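Local atomic coordinates of protein YgiW (PDB entry 1NNX), a protein that is of unknown function but is a periplasmic protein with the bacterial OB fold, a fold that in other proteins often binds nucleic acids or oligosaccharides. Residues A[4-9]-A[36-41]; A[26-31]-A[40-45]; A[32-37]-A[88-93]; A[64-69]-A[97-102]; A[82-87]-A[102-107]. All blocks are in the same frame, centred on the assembly; numbering follows the deposited sequence. Where two conformers were deposited one is given.

Contact 1 (A[4-9]-A[36-41])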
# COMPACT_ATOMS: atom_id res chain seq x y z
N GLY A 4 -14.88 15.47 -2.18
CA GLY A 4 -15.13 14.62 -3.31
C GLY A 4 -14.72 13.21 -3.02
O GLY A 4 -14.30 12.87 -1.96
N PHE A 5 -14.84 12.41 -4.05
CA PHE A 5 -14.45 11.01 -3.94
C PHE A 5 -12.95 10.85 -4.28
O PHE A 5 -12.49 11.32 -5.36
CB PHE A 5 -15.27 10.18 -4.95
CG PHE A 5 -14.93 8.71 -4.96
CD1 PHE A 5 -14.45 8.11 -6.15
CD2 PHE A 5 -15.16 7.90 -3.84
CE1 PHE A 5 -14.21 6.74 -6.23
CE2 PHE A 5 -14.91 6.51 -3.93
CZ PHE A 5 -14.46 5.92 -5.07
N SER A 6 -12.22 10.18 -3.38
CA SER A 6 -10.81 9.81 -3.61
C SER A 6 -10.84 8.28 -3.77
O SER A 6 -11.00 7.57 -2.78
CB SER A 6 -9.96 10.23 -2.42
OG SER A 6 -8.59 9.92 -2.66
N GLY A 7 -10.72 7.78 -4.99
CA GLY A 7 -10.80 6.35 -5.22
C GLY A 7 -10.66 6.06 -6.68
O GLY A 7 -10.47 6.97 -7.48
N PRO A 8 -10.80 4.82 -7.09
CA PRO A 8 -10.65 4.41 -8.49
C PRO A 8 -11.76 4.81 -9.43
O PRO A 8 -12.90 4.98 -9.02
CB PRO A 8 -10.49 2.92 -8.40
CG PRO A 8 -11.25 2.56 -7.19
CD PRO A 8 -11.23 3.70 -6.23
N SER A 9 -11.40 5.00 -10.70
CA SER A 9 -12.36 5.38 -11.73
C SER A 9 -12.40 4.29 -12.79
O SER A 9 -11.40 3.55 -12.94
CB SER A 9 -11.96 6.72 -12.36
OG SER A 9 -12.12 7.81 -11.45
N ASP A 36 -4.61 11.99 5.40
CA ASP A 36 -5.32 10.80 5.77
C ASP A 36 -6.51 10.65 4.81
O ASP A 36 -7.13 11.61 4.37
CB ASP A 36 -5.81 10.95 7.20
CG ASP A 36 -6.66 9.82 7.62
OD1 ASP A 36 -7.78 10.07 8.09
OD2 ASP A 36 -6.22 8.66 7.51
N ASP A 37 -6.83 9.39 4.49
CA ASP A 37 -7.95 9.09 3.60
C ASP A 37 -7.79 9.56 2.16
O ASP A 37 -8.64 10.23 1.59
CB ASP A 37 -9.28 9.61 4.22
CG ASP A 37 -10.48 8.72 3.91
OD1 ASP A 37 -11.61 9.27 3.85
OD2 ASP A 37 -10.32 7.48 3.70
N THR A 38 -6.66 9.21 1.59
CA THR A 38 -6.32 9.51 0.22
C THR A 38 -6.07 8.18 -0.50
O THR A 38 -5.23 7.41 -0.04
CB THR A 38 -5.03 10.36 0.15
OG1 THR A 38 -5.24 11.61 0.83
CG2 THR A 38 -4.65 10.63 -1.29
N TRP A 39 -6.68 7.99 -1.67
CA TRP A 39 -6.49 6.81 -2.50
C TRP A 39 -5.16 6.88 -3.23
O TRP A 39 -4.83 7.94 -3.87
CB TRP A 39 -7.62 6.70 -3.51
CG TRP A 39 -7.54 5.50 -4.34
CD1 TRP A 39 -7.06 5.42 -5.60
CD2 TRP A 39 -8.00 4.19 -3.99
NE1 TRP A 39 -7.17 4.13 -6.06
CE2 TRP A 39 -7.75 3.36 -5.09
CE3 TRP A 39 -8.60 3.65 -2.84
CZ2 TRP A 39 -8.09 1.98 -5.10
CZ3 TRP A 39 -8.94 2.24 -2.85
CH2 TRP A 39 -8.68 1.46 -3.98
N VAL A 40 -4.37 5.82 -3.16
CA VAL A 40 -3.06 5.76 -3.83
C VAL A 40 -2.83 4.41 -4.49
O VAL A 40 -3.41 3.39 -4.08
CB VAL A 40 -1.79 5.60 -2.79
CG1 VAL A 40 -2.13 4.94 -1.50
CG2 VAL A 40 -0.73 4.47 -3.29
N THR A 41 -1.94 4.36 -5.45
CA THR A 41 -1.45 3.18 -6.10
C THR A 41 0.07 3.25 -5.94
O THR A 41 0.70 4.28 -6.20
CB THR A 41 -1.78 3.15 -7.61
OG1 THR A 41 -3.20 3.22 -7.83
CG2 THR A 41 -1.17 1.93 -8.23
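Gly7 CA and Pro8 CD rest over one face of the Trp39 indole, a CH-pi contact laid on the outside of the first strand of the OB fold, 38-51. Each ring of the indole takes one carbon. Gly7 CA stands 3.8 Å from the centroid of the five-membered ring of Trp39, above its rim, while Pro8 CD sits 3.8 Å from the centroid of the six-membered ring and close to its normal, 15° away. The side chains of Pro8 and Trp39 cross at about a right angle, CD foremost and CG reaching Trp39 CZ2. Gly7 and Pro8 belong to an N-terminal segment without regular structure, so this part of the chain reaches the sheet by lying over an aromatic face rather than by pairing as a strand.

One polar bond is added across the contact. The hydroxyl of Ser6, anti to the backbone N (chi1 -178°), accepts the backbone N-H of Trp39. Beyond the indole, Trp39 also packs on Gln87 and Glu89 of strand 84-93 and on Lys102, while Thr38 OG1 is held by Arg35 O. The Ser6 bond is nearly straight: Trp39 N to Ser6 OG is 2.9 Å, with 175° at the hydrogen.

Contact 2 (A[26-31]-A[40-45])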
# COMPACT_ATOMS: atom_id res chain seq x y z
N THR A 26 2.28 6.44 -7.24
CA THR A 26 2.91 7.37 -6.34
C THR A 26 4.07 6.71 -5.63
O THR A 26 4.03 5.52 -5.32
CB THR A 26 1.87 7.83 -5.31
OG1 THR A 26 0.76 8.49 -5.99
CG2 THR A 26 2.47 8.77 -4.19
N THR A 27 5.10 7.46 -5.29
CA THR A 27 6.22 6.86 -4.59
C THR A 27 5.87 6.69 -3.11
O THR A 27 5.03 7.43 -2.56
CB THR A 27 7.49 7.78 -4.66
OG1 THR A 27 7.22 8.99 -3.98
CG2 THR A 27 7.86 8.06 -6.15
N VAL A 28 6.48 5.66 -2.51
CA VAL A 28 6.26 5.43 -1.06
C VAL A 28 6.59 6.66 -0.21
O VAL A 28 5.81 7.07 0.62
CB VAL A 28 7.08 4.27 -0.55
CG1 VAL A 28 7.10 4.30 1.01
CG2 VAL A 28 6.44 2.96 -1.05
N GLU A 29 7.73 7.30 -0.52
CA GLU A 29 8.12 8.46 0.25
C GLU A 29 7.12 9.59 0.17
O GLU A 29 6.78 10.21 1.20
CB GLU A 29 9.62 8.86 0.17
CG GLU A 29 10.15 9.76 1.40
CD GLU A 29 10.14 9.02 2.71
OE1 GLU A 29 10.08 9.69 3.77
OE2 GLU A 29 10.20 7.76 2.69
N SER A 30 6.57 9.87 -1.02
CA SER A 30 5.61 10.91 -1.08
C SER A 30 4.23 10.53 -0.49
O SER A 30 3.51 11.39 -0.01
CB SER A 30 5.47 11.49 -2.50
OG SER A 30 4.87 10.58 -3.37
N ALA A 31 3.88 9.24 -0.55
CA ALA A 31 2.61 8.80 0.01
C ALA A 31 2.58 9.07 1.50
O ALA A 31 1.51 9.35 2.05
CB ALA A 31 2.42 7.31 -0.26
N VAL A 40 -4.37 5.82 -3.16
CA VAL A 40 -3.06 5.76 -3.83
C VAL A 40 -2.83 4.41 -4.49
O VAL A 40 -3.41 3.39 -4.08
CB VAL A 40 -1.79 5.60 -2.79
CG1 VAL A 40 -2.13 4.94 -1.50
CG2 VAL A 40 -0.73 4.47 -3.29
N THR A 41 -1.94 4.36 -5.45
CA THR A 41 -1.45 3.18 -6.10
C THR A 41 0.07 3.25 -5.94
O THR A 41 0.70 4.28 -6.20
CB THR A 41 -1.78 3.15 -7.61
OG1 THR A 41 -3.20 3.22 -7.83
CG2 THR A 41 -1.17 1.93 -8.23
N LEU A 42 0.70 2.18 -5.47
CA LEU A 42 2.14 2.08 -5.29
C LEU A 42 2.66 0.83 -5.96
O LEU A 42 1.90 -0.17 -6.14
CB LEU A 42 2.49 2.01 -3.77
CG LEU A 42 1.93 3.15 -2.95
CD1 LEU A 42 2.17 2.77 -1.45
CD2 LEU A 42 2.52 4.44 -3.28
N ARG A 43 3.93 0.81 -6.33
CA ARG A 43 4.53 -0.36 -6.89
C ARG A 43 5.83 -0.64 -6.18
O ARG A 43 6.60 0.29 -5.90
CB ARG A 43 4.78 -0.20 -8.40
CG ARG A 43 3.51 -0.38 -9.20
CD ARG A 43 3.80 -0.28 -10.74
NE ARG A 43 2.64 -0.69 -11.53
CZ ARG A 43 2.74 -1.34 -12.68
NH1 ARG A 43 3.94 -1.66 -13.14
NH2 ARG A 43 1.66 -1.64 -13.38
N GLY A 44 6.06 -1.90 -5.83
CA GLY A 44 7.27 -2.21 -5.11
C GLY A 44 7.23 -3.64 -4.67
O GLY A 44 6.71 -4.50 -5.37
N ASN A 45 7.84 -3.88 -3.54
CA ASN A 45 7.95 -5.24 -3.02
C ASN A 45 7.53 -5.34 -1.57
O ASN A 45 7.80 -4.43 -0.74
CB ASN A 45 9.43 -5.67 -3.14
CG ASN A 45 9.93 -5.62 -4.62
OD1 ASN A 45 10.32 -4.57 -5.08
ND2 ASN A 45 9.84 -6.69 -5.33
O HOH W 1 5.42 3.24 -5.57
O HOH W 2 -1.24 7.01 -6.72
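Thr26 runs up to strand 40-45 with its backbone beside Thr41 and Leu42, and a single direct backbone bond joins the two segments: Thr26 N gives its hydrogen to Thr41 O at 2.9 Å. Two waters extend this pairing. One accepts the N-H of Arg43 and lies 2.7 Å from Thr26 O, to which it can donate. The other accepts the N-H of Thr41 and lies 2.6 Å from Thr26 OG1, which reaches it because chi1 of -60° sets the hydroxyl beside the backbone N. The backbone N-H groups of Thr41 and Arg43 are thus met by water.

Immediately after Thr26 the chain enters the short helix 28-31, with Thr27 at its N-cap; the Thr27 and Ser30 hydroxyls share a hydrogen bond, OG1 to OG 2.9 Å. In this OB fold the helix packs by its inner side against strand 38-51. Leu42 is the side chain that meets it: its CD1 comes 4.3 Å from Val28 CG2, and its other methyl faces Ala31, though the exact position of that methyl is doubtful. Phe57, Ile86 and Ile99 surround the same leucine, whereas Arg43 leads away from the helix and, in the conformer given, forms a salt bridge with Glu85. Val28 N is hydrogen-bonded to Asp59 OD2, which ties the first turn of the helix to strand 54-59.

Contact 3 (A[32-37]-A[88-93]). With SO4 (sulfate ion), chain B.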
# COMPACT_ATOMS: atom_id res chain seq x y z
N LYS A 32 3.72 9.03 2.15
CA LYS A 32 3.74 9.30 3.58
C LYS A 32 3.32 10.71 3.90
O LYS A 32 2.89 11.02 5.03
CB LYS A 32 5.13 9.09 4.16
CG LYS A 32 5.63 7.74 4.07
CD LYS A 32 6.96 7.71 4.80
CE LYS A 32 7.65 6.41 4.50
NZ LYS A 32 9.03 6.33 5.02
N SER A 33 3.43 11.58 2.92
CA SER A 33 3.10 13.00 3.14
C SER A 33 1.68 13.34 2.81
O SER A 33 1.24 14.47 2.99
CB SER A 33 4.00 13.92 2.28
OG SER A 33 3.62 13.91 0.89
N LEU A 34 0.92 12.36 2.34
CA LEU A 34 -0.41 12.71 1.90
C LEU A 34 -1.36 12.77 3.07
O LEU A 34 -1.06 12.22 4.16
CB LEU A 34 -0.88 11.64 0.89
CG LEU A 34 -0.11 11.57 -0.43
CD1 LEU A 34 -0.59 10.45 -1.28
CD2 LEU A 34 -0.35 12.85 -1.22
N ARG A 35 -2.49 13.39 2.85
CA ARG A 35 -3.50 13.48 3.88
C ARG A 35 -4.14 12.13 4.18
O ARG A 35 -4.22 11.24 3.31
CB ARG A 35 -4.66 14.50 3.80
CG ARG A 35 -5.22 14.90 5.24
CD ARG A 35 -5.96 16.24 5.25
NE ARG A 35 -6.12 16.78 6.60
CZ ARG A 35 -6.51 16.09 7.66
NH1 ARG A 35 -6.62 16.69 8.84
NH2 ARG A 35 -6.78 14.79 7.57
N ASP A 36 -4.61 11.99 5.40
CA ASP A 36 -5.32 10.80 5.77
C ASP A 36 -6.51 10.65 4.81
O ASP A 36 -7.13 11.61 4.37
CB ASP A 36 -5.81 10.95 7.20
CG ASP A 36 -6.66 9.82 7.62
OD1 ASP A 36 -7.78 10.07 8.09
OD2 ASP A 36 -6.22 8.66 7.51
N ASP A 37 -6.83 9.39 4.49
CA ASP A 37 -7.95 9.09 3.60
C ASP A 37 -7.79 9.56 2.16
O ASP A 37 -8.64 10.23 1.59
CB ASP A 37 -9.28 9.61 4.22
CG ASP A 37 -10.48 8.72 3.91
OD1 ASP A 37 -11.61 9.27 3.85
OD2 ASP A 37 -10.32 7.48 3.70
N GLY A 88 -5.00 1.30 -2.44
CA GLY A 88 -5.72 1.41 -1.18
C GLY A 88 -5.66 2.82 -0.68
O GLY A 88 -5.30 3.73 -1.44
N GLU A 89 -5.98 2.99 0.58
CA GLU A 89 -6.01 4.34 1.18
C GLU A 89 -4.92 4.61 2.14
O GLU A 89 -4.57 3.75 2.94
CB GLU A 89 -7.30 4.56 1.97
CG GLU A 89 -8.57 4.34 1.18
CD GLU A 89 -9.06 2.93 1.19
OE1 GLU A 89 -8.46 2.08 1.89
OE2 GLU A 89 -10.07 2.69 0.50
N VAL A 90 -4.39 5.82 2.06
CA VAL A 90 -3.40 6.26 3.05
C VAL A 90 -4.20 6.41 4.36
O VAL A 90 -5.26 7.05 4.37
CB VAL A 90 -2.78 7.66 2.64
CG1 VAL A 90 -1.98 8.27 3.85
CG2 VAL A 90 -1.81 7.46 1.51
N ASP A 91 -3.76 5.77 5.43
CA ASP A 91 -4.40 5.82 6.77
C ASP A 91 -3.35 6.48 7.63
O ASP A 91 -2.36 5.85 8.02
CB ASP A 91 -4.62 4.39 7.28
CG ASP A 91 -5.62 4.31 8.40
OD1 ASP A 91 -6.12 5.36 8.82
OD2 ASP A 91 -5.91 3.17 8.85
N LYS A 92 -3.58 7.73 7.99
CA LYS A 92 -2.59 8.48 8.73
C LYS A 92 -3.20 8.98 9.98
O LYS A 92 -4.26 9.59 9.97
CB LYS A 92 -2.14 9.68 7.90
CG LYS A 92 -0.95 10.44 8.48
CD LYS A 92 -0.77 11.78 7.76
CE LYS A 92 0.40 11.77 6.81
NZ LYS A 92 0.53 13.11 6.08
N ASP A 93 -2.50 8.70 11.07
CA ASP A 93 -2.90 9.12 12.42
C ASP A 93 -1.75 9.89 13.03
O ASP A 93 -0.73 10.00 12.46
CB ASP A 93 -3.20 7.89 13.25
CG ASP A 93 -4.57 7.35 12.98
OD1 ASP A 93 -5.04 7.49 11.82
OD2 ASP A 93 -5.18 6.77 13.90
S SO4 B . 12.30 4.63 5.21
O1 SO4 B . 12.75 3.26 4.91
O2 SO4 B . 13.47 5.52 5.03
O3 SO4 B . 11.20 5.09 4.35
O4 SO4 B . 11.83 4.62 6.63
O HOH W 3 -7.95 6.84 7.06
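The loop that leads from helix 28-31 into the first strand of the sheet, residues 32-37, is fastened to the far half of strand 84-93 chiefly through Lys92 and Asp36. Lys92 reaches across to the loop with CG anti to its own N (chi1 -171°) and a bend at chi3 of -105°, which brings NZ to Leu34 O at 2.6 Å. The ammonium stands above that carbonyl's plane rather than on a lone pair. In return, Asp36 OD2 takes the backbone N-H of Lys92 at 2.8 Å, on the anti side of the carboxylate and 30° out of its plane.

Next along the loop, Asp37 N donates to Val90 O at 2.8 Å, and Val90 is also paired with Thr38, so in this OB fold the loop passes directly into the pairing of strands 38-51 and 84-93. Under the polar bonds, Val90 CG2 meets Leu34 CD1 at 4.3 Å. Asp36 OD2 and Asp91 OD1 are only 3.6 Å apart, and one water donates to both, which probably eases their repulsion. Lys32 extends away from this strand: its NZ, salt-bridged to Glu29, gives a hydrogen bond to a sulfate ion, probably from the crystallisation liquor, 2.6 Å from NZ to O3; Thr63 N also binds the ion.

Contact 4 (A[64-69]-A[97-102])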
# COMPACT_ATOMS: atom_id res chain seq x y z
N ILE A 64 7.05 1.56 3.85
CA ILE A 64 5.86 1.97 4.56
C ILE A 64 5.15 0.70 4.96
O ILE A 64 5.24 -0.35 4.25
CB ILE A 64 4.93 2.84 3.66
CG1 ILE A 64 3.81 3.45 4.52
CG2 ILE A 64 4.38 2.03 2.44
CD1 ILE A 64 2.99 4.50 3.71
N ASN A 65 4.42 0.77 6.06
CA ASN A 65 3.68 -0.42 6.49
C ASN A 65 2.34 -0.47 5.74
O ASN A 65 1.74 0.57 5.50
CB ASN A 65 3.41 -0.37 8.01
CG ASN A 65 4.68 -0.46 8.81
OD1 ASN A 65 5.70 -1.01 8.36
ND2 ASN A 65 4.63 0.06 10.06
N VAL A 66 1.92 -1.67 5.37
CA VAL A 66 0.67 -1.86 4.65
C VAL A 66 -0.17 -2.95 5.33
O VAL A 66 0.35 -3.96 5.86
CB VAL A 66 0.90 -2.20 3.16
CG1 VAL A 66 1.73 -1.04 2.48
CG2 VAL A 66 1.66 -3.51 2.96
N ASP A 67 -1.47 -2.71 5.39
CA ASP A 67 -2.40 -3.69 6.00
C ASP A 67 -3.08 -4.44 4.88
O ASP A 67 -3.80 -3.85 4.09
CB ASP A 67 -3.44 -2.95 6.85
CG ASP A 67 -4.56 -3.87 7.43
OD1 ASP A 67 -5.21 -3.42 8.40
OD2 ASP A 67 -4.81 -4.99 6.92
N ILE A 68 -2.85 -5.75 4.82
CA ILE A 68 -3.40 -6.63 3.77
C ILE A 68 -4.18 -7.77 4.45
O ILE A 68 -3.57 -8.62 5.08
CB ILE A 68 -2.30 -7.25 2.94
CG1 ILE A 68 -1.43 -6.14 2.31
CG2 ILE A 68 -2.93 -8.05 1.85
CD1 ILE A 68 -0.17 -6.63 1.61
N ASP A 69 -5.49 -7.67 4.36
CA ASP A 69 -6.37 -8.73 4.95
C ASP A 69 -6.15 -10.00 4.16
O ASP A 69 -5.83 -10.02 2.97
CB ASP A 69 -7.82 -8.31 4.81
CG ASP A 69 -8.80 -9.28 5.51
OD1 ASP A 69 -9.00 -9.13 6.75
OD2 ASP A 69 -9.36 -10.19 4.84
N VAL A 97 1.57 5.99 9.76
CA VAL A 97 0.99 6.13 8.43
C VAL A 97 1.07 4.70 7.90
O VAL A 97 2.01 3.91 8.22
CB VAL A 97 1.73 7.15 7.54
CG1 VAL A 97 3.16 6.71 7.26
CG2 VAL A 97 0.97 7.32 6.21
N GLU A 98 0.03 4.27 7.21
CA GLU A 98 0.05 2.91 6.66
C GLU A 98 -0.87 3.01 5.43
O GLU A 98 -1.58 3.99 5.19
CB GLU A 98 -0.76 1.89 7.51
CG GLU A 98 -2.38 1.99 7.53
CD GLU A 98 -3.01 1.04 8.56
OE1 GLU A 98 -4.25 0.96 8.62
OE2 GLU A 98 -2.25 0.39 9.32
N ILE A 99 -0.81 2.01 4.60
CA ILE A 99 -1.74 1.91 3.48
C ILE A 99 -2.73 0.78 3.79
O ILE A 99 -2.30 -0.34 4.12
CB ILE A 99 -1.04 1.52 2.15
CG1 ILE A 99 0.11 2.48 1.83
CG2 ILE A 99 -2.10 1.52 0.99
CD1 ILE A 99 -0.40 3.93 1.76
N ASP A 100 -4.04 1.05 3.69
CA ASP A 100 -5.05 -0.05 3.90
C ASP A 100 -5.26 -0.56 2.51
O ASP A 100 -5.87 0.12 1.70
CB ASP A 100 -6.24 0.72 4.51
CG ASP A 100 -5.94 1.26 5.94
OD1 ASP A 100 -5.09 0.69 6.66
OD2 ASP A 100 -6.60 2.25 6.31
N VAL A 101 -4.77 -1.77 2.24
CA VAL A 101 -4.79 -2.28 0.88
C VAL A 101 -6.10 -2.89 0.42
O VAL A 101 -6.63 -3.83 1.08
CB VAL A 101 -3.62 -3.29 0.71
CG1 VAL A 101 -3.65 -3.88 -0.69
CG2 VAL A 101 -2.25 -2.58 1.04
N LYS A 102 -6.62 -2.40 -0.70
CA LYS A 102 -7.86 -3.01 -1.27
C LYS A 102 -7.55 -4.05 -2.32
O LYS A 102 -8.35 -4.95 -2.57
CB LYS A 102 -8.72 -1.94 -1.95
CG LYS A 102 -9.45 -1.05 -1.00
CD LYS A 102 -10.60 -1.86 -0.28
CE LYS A 102 -11.56 -0.96 0.48
NZ LYS A 102 -12.56 -1.81 1.28
O HOH W 4 4.55 3.00 7.95
O HOH W 5 2.75 2.15 10.55
O HOH W 6 -6.65 -5.21 3.39
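Val66 and Ile99 face each other as a parallel bridge pair, with strands 64-67 and 97-101 running the same way at 32°. The backbone bonds follow the usual parallel ladder, in which one residue reaches two on the partner strand. Asn65 O accepts from Ile99 N at 3.1 Å, Ile99 O from Asp67 N at 2.8 Å, and Asp67 O from Val101 N at 2.9 Å. The second is the straightest, 170° at the hydrogen.

Where the strands diverge, water takes over. Val97 O accepts from two waters, one accepting from Asn65 N, the other from Asn65 ND2. At the other end a third water accepts from Asp69 N and donates to Val101 O, 2.7 Å away, as well as to Asp67 O, which therefore has a water besides its strand partner.

On the inner face, Val66 CG1, set beside its backbone N by chi1 of -59°, rests 3.8 Å from Ile99 CB. Val101 CG2 fits against Val66 CB and Ile68 CG1, while Ile64 CD1 meets Ile99 CD1 at 4.0 Å, the two side chains crossing. Asp67, Glu98 and Asp100 point to the other face; the exact placing of the last two is doubtful. Val40, Ile46, Phe57 and Ile86 also pack on the inner face. With 54-59 beside 62-67 and 84-93 beside 96-106, this parallel pairing sits between antiparallel neighbours in an OB-fold sheet whose first and last strands also pair.

Contact 5 (A[82-87]-A[102-107])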
# COMPACT_ATOMS: atom_id res chain seq x y z
N ASP A 82 9.01 -10.52 -5.98
CA ASP A 82 7.94 -10.14 -6.86
C ASP A 82 7.62 -8.67 -6.82
O ASP A 82 7.51 -8.09 -5.75
CB ASP A 82 6.69 -10.90 -6.49
CG ASP A 82 6.86 -12.40 -6.66
OD1 ASP A 82 6.28 -13.15 -5.86
OD2 ASP A 82 7.57 -12.81 -7.61
N THR A 83 7.56 -8.06 -7.98
CA THR A 83 7.11 -6.67 -7.99
C THR A 83 5.61 -6.77 -7.93
O THR A 83 4.95 -7.57 -8.64
CB THR A 83 7.48 -5.95 -9.27
OG1 THR A 83 8.89 -5.96 -9.41
CG2 THR A 83 6.90 -4.51 -9.23
N VAL A 84 5.02 -5.96 -7.06
CA VAL A 84 3.55 -5.92 -6.94
C VAL A 84 3.01 -4.53 -7.00
O VAL A 84 3.74 -3.51 -6.73
CB VAL A 84 3.01 -6.53 -5.57
CG1 VAL A 84 3.34 -8.03 -5.51
CG2 VAL A 84 3.58 -5.78 -4.38
N GLU A 85 1.78 -4.43 -7.45
CA GLU A 85 1.11 -3.17 -7.45
C GLU A 85 0.02 -3.23 -6.34
O GLU A 85 -0.79 -4.19 -6.30
CB GLU A 85 0.44 -2.70 -8.76
CG GLU A 85 -0.29 -1.35 -8.71
CD GLU A 85 -0.93 -1.00 -10.05
OE1 GLU A 85 -0.18 -0.49 -10.91
OE2 GLU A 85 -2.15 -1.27 -10.21
N ILE A 86 -0.04 -2.25 -5.46
CA ILE A 86 -1.08 -2.19 -4.44
C ILE A 86 -1.88 -0.93 -4.60
O ILE A 86 -1.36 0.10 -5.06
CB ILE A 86 -0.53 -2.26 -2.99
CG1 ILE A 86 0.49 -1.13 -2.70
CG2 ILE A 86 0.09 -3.68 -2.76
CD1 ILE A 86 1.04 -1.12 -1.28
N GLN A 87 -3.17 -1.01 -4.31
CA GLN A 87 -4.07 0.12 -4.34
C GLN A 87 -4.81 0.13 -3.02
O GLN A 87 -5.23 -0.94 -2.54
CB GLN A 87 -5.07 0.05 -5.51
CG GLN A 87 -4.38 -0.00 -6.87
CD GLN A 87 -5.34 0.07 -8.06
OE1 GLN A 87 -4.97 -0.28 -9.19
NE2 GLN A 87 -6.55 0.53 -7.82
N LYS A 102 -6.62 -2.40 -0.70
CA LYS A 102 -7.86 -3.01 -1.27
C LYS A 102 -7.55 -4.05 -2.32
O LYS A 102 -8.35 -4.95 -2.57
CB LYS A 102 -8.72 -1.94 -1.95
CG LYS A 102 -9.45 -1.05 -1.00
CD LYS A 102 -10.60 -1.86 -0.28
CE LYS A 102 -11.56 -0.96 0.48
NZ LYS A 102 -12.56 -1.81 1.28
N GLN A 103 -6.39 -3.95 -2.96
CA GLN A 103 -6.03 -4.83 -4.04
C GLN A 103 -4.53 -4.96 -4.18
O GLN A 103 -3.79 -3.98 -4.08
CB GLN A 103 -6.68 -4.57 -5.40
CG GLN A 103 -6.18 -5.47 -6.60
CD GLN A 103 -7.09 -5.54 -7.78
OE1 GLN A 103 -8.08 -4.83 -7.87
NE2 GLN A 103 -6.77 -6.43 -8.70
N ILE A 104 -4.06 -6.17 -4.40
CA ILE A 104 -2.67 -6.42 -4.63
C ILE A 104 -2.58 -7.33 -5.85
O ILE A 104 -3.32 -8.36 -5.94
CB ILE A 104 -1.97 -7.04 -3.38
CG1 ILE A 104 -0.49 -7.24 -3.71
CG2 ILE A 104 -2.69 -8.38 -2.92
CD1 ILE A 104 0.36 -7.50 -2.49
N ARG A 105 -1.75 -6.96 -6.80
CA ARG A 105 -1.50 -7.80 -7.97
C ARG A 105 -0.02 -7.85 -8.34
O ARG A 105 0.74 -6.91 -8.12
CB ARG A 105 -2.33 -7.35 -9.17
CG ARG A 105 -2.18 -5.94 -9.61
CD ARG A 105 -3.17 -5.68 -10.78
NE ARG A 105 -2.81 -6.54 -11.91
CZ ARG A 105 -2.09 -6.14 -12.96
NH1 ARG A 105 -1.68 -4.88 -13.04
NH2 ARG A 105 -1.71 -7.01 -13.88
N LYS A 106 0.45 -8.99 -8.86
CA LYS A 106 1.83 -9.07 -9.27
C LYS A 106 2.03 -8.36 -10.62
O LYS A 106 1.14 -8.33 -11.50
CB LYS A 106 2.25 -10.56 -9.37
CG LYS A 106 2.38 -11.22 -8.02
CD LYS A 106 3.36 -12.41 -7.95
CE LYS A 106 2.83 -13.65 -8.63
NZ LYS A 106 3.43 -14.84 -7.97
N VAL A 107 3.19 -7.79 -10.81
CA VAL A 107 3.46 -7.16 -12.10
C VAL A 107 4.94 -7.31 -12.46
O VAL A 107 5.62 -8.25 -12.02
CB VAL A 107 3.10 -5.72 -12.13
CG1 VAL A 107 1.61 -5.63 -12.12
CG2 VAL A 107 3.75 -4.98 -10.96
O HOH W 7 6.12 -14.94 -9.28
O HOH W 8 7.84 -9.71 -10.40
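Ile104 holds CG1 anti to its backbone N (chi1 -179°), and Ile86, with chi1 of 57°, turns CG2 beside its own N; the two branches meet at 3.7 Å, CG1 of Ile104 to CG2 of Ile86. They lie on the inner face of the antiparallel hairpin formed by strands 84-93 and 96-106 of the OB fold. Val84 adds CB against Ile104 CG1, and Phe57 and Trp73 lie around this apolar cluster.

Between the strands, Glu85 and Arg105 form a hydrogen-bonded pair: Glu85 N to Arg105 O is 2.8 Å and Arg105 N to Glu85 O 3.0 Å. Val107 N carries the ladder on to Thr83 O at 2.8 Å, where the methyls Thr83 CG2 and Val107 CG2 also touch.

Lys106 passes Asp82 obliquely at the open end, CD against its carboxylate. Its salt bridge to Asp82 OD1 is long, and a water links NZ to OD2; Thr77 O and Thr79 N are further partners of the lysine and the aspartate. At the other end, where the chain turns its corner, Lys102 and Gln103 face Gln87 in a classic beta bulge: Gln87 O accepts from Lys102 N at 2.7 Å and from Gln103 N at 3.3 Å.

In the fold
Contacts 1 and 3 are surface contacts, whereas 2, 4 and 5 are partly buried; contact 4 lies nearest the centre of the chain. The sheet is the common element. Contacts 1 and 2 both use strand 38-51, 3 and 5 hold opposite ends of strand 84-93, and 4 and 5 share strand 96-106 on the two sides of its corner at Lys102. Chemistry follows place: aromatic CH-pi and a lone hydroxyl bond outside, a water-extended backbone bond and a helix packed on Leu42 in contact 2, lysine and carboxylate bonds between loop and strand in contact 3, and backbone ladders, parallel in 4, antiparallel in 5. Contacts 2, 3 and 4 nevertheless converge inside through Leu42, Val40 and Val90, which pack on Ile99.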